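Long-range contacts in uncharacterized protein lp_1913 (Lactobacillus plantarum, PDB 3FLH), which is of unknown function but has a rhodanese-like domain, a fold found in sulfurtransferases and in related proteins without that activity: residues K47-K51 with L107-K111; Y12-Y16 with K87-L91. All blocks are in the same frame, centred on the assembly; numbering follows the deposited sequence.

Overall arrangement
Interactions 1 and 2 are both largely buried, yet they differ in chemistry, and so illustrate how variously the loops and helices that cover a parallel sheet can be held. Both use a helix that packs against strand 99-103, but they lie on opposite sides of the chain's centre, their own centres about 19 Å apart. Interaction 1 stays within one subunit, where the loop leading to strand 54-55 meets helix 106-112 through an isoleucine-indole contact with a salt bridge beside it. Interaction 2 joins helix 3-13 and the turn that follows it to helix 85-95 through leucines and a lysine among tyrosines, and two other subunits of the trimer close around it.

Interaction 1 of 2, residues K47-K51 with L107-K111; sequences KDQIK and LEGWK
I50 lies across one face of the W110 indole, a compact example of a loop fastened to a helix by a CH-pi contact. Its CG1 stands 3.7 Å from the centroid of the five-membered ring, only 10° off the ring normal. CD1 continues over the same face toward the rim, and CG2 meets W110 CZ2 at 3.7 Å. I50 CG1 also touches L107 CD1 at 4.0 Å. Beside this apolar patch K111 reaches across with its chain extended beyond CG, and its NZ forms a salt bridge of 2.8 Å with D48 OD1, approaching from above the carboxylate plane, 36° out of it. The second shell fixes these groups: R39 takes the other carboxylate oxygen of D48, P116 O accepts the indole NE1, and Y77 OH bonds I50 N, while V22 and M26 of helix 19-27 also pack on the tryptophan. Were W110 replaced by an alanine, I50 would probably lose the surface it lies on and P116 O its indole donor. With basic partners at both oxygens, the D48 carboxylate is likely to be held ionised, so charge pairing supplements the apolar grip of the loop on the helix.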
loop_
_atom_site.group_PDB
_atom_site.type_symbol
_atom_site.label_atom_id
_atom_site.label_comp_id
_atom_site.label_asym_id
_atom_site.label_seq_id
_atom_site.Cartn_x
_atom_site.Cartn_y
_atom_site.Cartn_z
ATOM N N LYS B 47 -17.533 14.475 9.476
ATOM C CA LYS B 47 -17.884 15.225 8.280
ATOM C C LYS B 47 -16.694 15.889 7.588
ATOM O O LYS B 47 -16.798 17.027 7.133
ATOM C CB LYS B 47 -18.930 16.294 8.631
ATOM C CG LYS B 47 -20.285 15.721 9.052
ATOM C CD LYS B 47 -20.888 14.858 7.946
ATOM C CE LYS B 47 -22.292 14.394 8.305
ATOM N NZ LYS B 47 -22.890 13.525 7.257
ATOM N N ASP B 48 -15.572 15.177 7.506
ATOM C CA ASP B 48 -14.369 15.697 6.868
ATOM C C ASP B 48 -14.121 15.055 5.506
ATOM O O ASP B 48 -12.981 14.921 5.069
ATOM C CB ASP B 48 -13.150 15.472 7.771
ATOM C CG ASP B 48 -13.004 14.022 8.221
ATOM O OD1 ASP B 48 -11.982 13.704 8.862
ATOM O OD2 ASP B 48 -13.906 13.197 7.943
ATOM N N GLN B 49 -15.195 14.670 4.829
ATOM C CA GLN B 49 -15.065 14.032 3.528
ATOM C C GLN B 49 -14.631 15.000 2.432
ATOM O O GLN B 49 -14.682 16.224 2.592
ATOM C CB GLN B 49 -16.389 13.387 3.119
ATOM C CG GLN B 49 -17.466 14.396 2.759
ATOM C CD GLN B 49 -18.400 14.711 3.914
ATOM O OE1 GLN B 49 -18.013 14.648 5.084
ATOM N NE2 GLN B 49 -19.639 15.067 3.586
ATOM N N ILE B 50 -14.194 14.423 1.322
ATOM C CA ILE B 50 -13.767 15.170 0.155
ATOM C C ILE B 50 -15.020 15.816 -0.436
ATOM O O ILE B 50 -16.108 15.230 -0.406
ATOM C CB ILE B 50 -13.112 14.213 -0.889
ATOM C CG1 ILE B 50 -11.781 13.690 -0.335
ATOM C CG2 ILE B 50 -12.912 14.923 -2.219
ATOM C CD1 ILE B 50 -11.074 12.674 -1.218
ATOM N N LYS B 51 -14.864 17.028 -0.959
ATOM C CA LYS B 51 -15.972 17.770 -1.554
ATOM C C LYS B 51 -16.786 16.908 -2.522
ATOM O O LYS B 51 -16.236 16.294 -3.435
ATOM C CB LYS B 51 -15.431 19.001 -2.282
ATOM C CG LYS B 51 -16.503 19.861 -2.911
ATOM C CD LYS B 51 -15.924 21.112 -3.562
ATOM C CE LYS B 51 -17.040 21.949 -4.188
ATOM N NZ LYS B 51 -18.051 22.387 -3.169
ATOM N N LEU B 107 -7.547 9.845 1.774
ATOM C CA LEU B 107 -7.977 11.058 2.466
ATOM C C LEU B 107 -6.813 11.807 3.096
ATOM O O LEU B 107 -6.747 13.037 3.030
ATOM C CB LEU B 107 -9.004 10.722 3.549
ATOM C CG LEU B 107 -9.584 11.942 4.275
ATOM C CD1 LEU B 107 -10.259 12.863 3.264
ATOM C CD2 LEU B 107 -10.585 11.495 5.334
ATOM N N GLU B 108 -5.900 11.063 3.714
ATOM C CA GLU B 108 -4.731 11.658 4.354
ATOM C C GLU B 108 -3.949 12.483 3.336
ATOM O O GLU B 108 -3.601 13.631 3.593
ATOM C CB GLU B 108 -3.829 10.559 4.936
ATOM C CG GLU B 108 -2.593 11.082 5.656
ATOM C CD GLU B 108 -1.546 10.008 5.888
ATOM O OE1 GLU B 108 -0.989 9.491 4.892
ATOM O OE2 GLU B 108 -1.276 9.679 7.064
ATOM N N GLY B 109 -3.678 11.895 2.173
ATOM C CA GLY B 109 -2.943 12.610 1.141
ATOM C C GLY B 109 -3.699 13.826 0.637
ATOM O O GLY B 109 -3.126 14.905 0.476
ATOM N N TRP B 110 -4.994 13.650 0.390
ATOM C CA TRP B 110 -5.850 14.734 -0.098
ATOM C C TRP B 110 -5.802 15.936 0.850
ATOM O O TRP B 110 -5.625 17.074 0.409
ATOM C CB TRP B 110 -7.287 14.220 -0.253
ATOM C CG TRP B 110 -8.227 15.165 -0.930
ATOM C CD1 TRP B 110 -8.977 16.151 -0.345
ATOM C CD2 TRP B 110 -8.540 15.201 -2.328
ATOM N NE1 TRP B 110 -9.740 16.792 -1.297
ATOM C CE2 TRP B 110 -9.489 16.230 -2.520
ATOM C CE3 TRP B 110 -8.108 14.461 -3.440
ATOM C CZ2 TRP B 110 -10.012 16.537 -3.775
ATOM C CZ3 TRP B 110 -8.630 14.769 -4.694
ATOM C CH2 TRP B 110 -9.573 15.798 -4.849
ATOM N N LYS B 111 -5.958 15.683 2.146
ATOM C CA LYS B 111 -5.905 16.756 3.129
ATOM C C LYS B 111 -4.489 17.322 3.170
ATOM O O LYS B 111 -4.296 18.532 3.291
ATOM C CB LYS B 111 -6.284 16.238 4.519
ATOM C CG LYS B 111 -7.743 15.877 4.682
ATOM C CD LYS B 111 -8.043 15.539 6.125
ATOM C CE LYS B 111 -9.534 15.345 6.349
ATOM N NZ LYS B 111 -9.811 15.082 7.785
#

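Interaction 2 of 2, residues Y12-Y16 with K87-L91; sequences YLSLY and KTALL
K87 brings its ammonium group up beside two tyrosines of the facing segment, Y12 and Y16, a worked example of a lysine buried beside aromatic rings. Its chain runs extended from helix 85-95 and bends only at the last torsion (chi4 -62°), which brings NZ to 3.3 Å from Y12 CE1 and 3.2 Å from Y16 OH. It approaches both rings obliquely. The Y12 side chain and the lysine cross at about a right angle.

The tyrosines reach this place by different routes. Y12 has CG anti to its backbone nitrogen (chi1 -174°), whereas Y16 has CG beside its own nitrogen (chi1 -63°); their hydroxyls nevertheless converge, and Y16 OH donates a 3.0 Å hydrogen bond to Y12 OH. Just after Y12 the chain makes a type I beta turn from L13 to Y16, closed by a 3.0 Å bond from Y16 N to L13 O.

Between the backbones L15 points toward L90, and the CD2 methyls of the two leucines meet at 3.8 Å. L90 CD2 also lies 3.6 Å from L15 O.

Other copies complete the surroundings: Y12 of the second subunit makes a cation-pi contact with K87, and T83 of the third subunit is hydrogen-bonded to Y12 OH. The contact thus joins helix 3-13 and the turn that follows it to helix 85-95, which packs on strand 99-103 of the central parallel sheet, as befits the alpha/beta architecture of a rhodanese-like domain, here extended into a trimer interface.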
loop_
_atom_site.group_PDB
_atom_site.type_symbol
_atom_site.label_atom_id
_atom_site.label_comp_id
_atom_site.label_asym_id
_atom_site.label_seq_id
_atom_site.Cartn_x
_atom_site.Cartn_y
_atom_site.Cartn_z
ATOM N N TYR B 12 -1.074 -2.783 -11.498
ATOM C CA TYR B 12 -1.259 -2.215 -10.159
ATOM C C TYR B 12 -1.612 -0.724 -10.254
ATOM O O TYR B 12 -2.503 -0.243 -9.551
ATOM C CB TYR B 12 0.015 -2.400 -9.320
ATOM C CG TYR B 12 -0.124 -1.970 -7.868
ATOM C CD1 TYR B 12 -0.558 -2.868 -6.892
ATOM C CD2 TYR B 12 0.162 -0.665 -7.477
ATOM C CE1 TYR B 12 -0.705 -2.475 -5.560
ATOM C CE2 TYR B 12 0.017 -0.259 -6.146
ATOM C CZ TYR B 12 -0.417 -1.166 -5.197
ATOM O OH TYR B 12 -0.582 -0.769 -3.887
ATOM N N LEU B 13 -0.913 0.005 -11.122
ATOM C CA LEU B 13 -1.173 1.429 -11.282
ATOM C C LEU B 13 -2.522 1.686 -11.950
ATOM O O LEU B 13 -3.150 2.719 -11.710
ATOM C CB LEU B 13 -0.044 2.100 -12.082
ATOM C CG LEU B 13 1.275 2.275 -11.327
ATOM C CD1 LEU B 13 2.363 2.795 -12.250
ATOM C CD2 LEU B 13 1.053 3.244 -10.157
ATOM N N SER B 14 -2.979 0.746 -12.775
ATOM C CA SER B 14 -4.268 0.906 -13.458
ATOM C C SER B 14 -5.426 0.885 -12.465
ATOM O O SER B 14 -6.570 1.162 -12.827
ATOM C CB SER B 14 -4.484 -0.206 -14.490
ATOM O OG SER B 14 -4.761 -1.442 -13.859
ATOM N N LEU B 15 -5.128 0.542 -11.216
ATOM C CA LEU B 15 -6.146 0.481 -10.171
ATOM C C LEU B 15 -6.367 1.849 -9.542
ATOM O O LEU B 15 -7.398 2.089 -8.913
ATOM C CB LEU B 15 -5.720 -0.494 -9.071
ATOM C CG LEU B 15 -5.476 -1.953 -9.453
ATOM C CD1 LEU B 15 -4.876 -2.677 -8.263
ATOM C CD2 LEU B 15 -6.788 -2.609 -9.893
ATOM N N TYR B 16 -5.400 2.746 -9.718
ATOM C CA TYR B 16 -5.482 4.075 -9.122
ATOM C C TYR B 16 -5.745 5.224 -10.082
ATOM O O TYR B 16 -5.556 5.110 -11.293
ATOM C CB TYR B 16 -4.190 4.398 -8.359
ATOM C CG TYR B 16 -3.890 3.511 -7.174
ATOM C CD1 TYR B 16 -3.321 2.249 -7.346
ATOM C CD2 TYR B 16 -4.151 3.946 -5.874
ATOM C CE1 TYR B 16 -3.011 1.444 -6.250
ATOM C CE2 TYR B 16 -3.848 3.150 -4.769
ATOM C CZ TYR B 16 -3.276 1.900 -4.965
ATOM O OH TYR B 16 -2.971 1.107 -3.879
ATOM N N LYS B 87 -9.146 -1.337 -2.002
ATOM C CA LYS B 87 -9.076 -2.412 -2.982
ATOM C C LYS B 87 -10.281 -3.337 -2.885
ATOM O O LYS B 87 -10.782 -3.825 -3.899
ATOM C CB LYS B 87 -7.775 -3.204 -2.812
ATOM C CG LYS B 87 -6.514 -2.408 -3.158
ATOM C CD LYS B 87 -5.264 -3.250 -2.937
ATOM C CE LYS B 87 -3.974 -2.458 -3.151
ATOM N NZ LYS B 87 -3.828 -1.947 -4.533
ATOM N N THR B 88 -10.755 -3.575 -1.669
ATOM C CA THR B 88 -11.912 -4.432 -1.483
ATOM C C THR B 88 -13.137 -3.785 -2.134
ATOM O O THR B 88 -13.907 -4.454 -2.822
ATOM C CB THR B 88 -12.135 -4.708 0.022
ATOM O OG1 THR B 88 -11.028 -5.477 0.510
ATOM C CG2 THR B 88 -13.417 -5.488 0.255
ATOM N N ALA B 89 -13.304 -2.482 -1.937
ATOM C CA ALA B 89 -14.424 -1.770 -2.552
ATOM C C ALA B 89 -14.242 -1.810 -4.073
ATOM O O ALA B 89 -15.189 -2.073 -4.809
ATOM C CB ALA B 89 -14.459 -0.317 -2.072
ATOM N N LEU B 90 -13.018 -1.547 -4.535
ATOM C CA LEU B 90 -12.733 -1.557 -5.963
ATOM C C LEU B 90 -13.107 -2.897 -6.587
ATOM O O LEU B 90 -13.701 -2.937 -7.665
ATOM C CB LEU B 90 -11.249 -1.255 -6.230
ATOM C CG LEU B 90 -10.835 -1.041 -7.696
ATOM C CD1 LEU B 90 -11.611 0.145 -8.290
ATOM C CD2 LEU B 90 -9.336 -0.772 -7.789
ATOM N N LEU B 91 -12.769 -3.992 -5.910
ATOM C CA LEU B 91 -13.073 -5.330 -6.420
ATOM C C LEU B 91 -14.575 -5.541 -6.587
ATOM O O LEU B 91 -15.029 -6.161 -7.555
ATOM C CB LEU B 91 -12.501 -6.400 -5.481
ATOM C CG LEU B 91 -12.747 -7.856 -5.891
ATOM C CD1 LEU B 91 -12.252 -8.086 -7.307
ATOM C CD2 LEU B 91 -12.030 -8.790 -4.918
#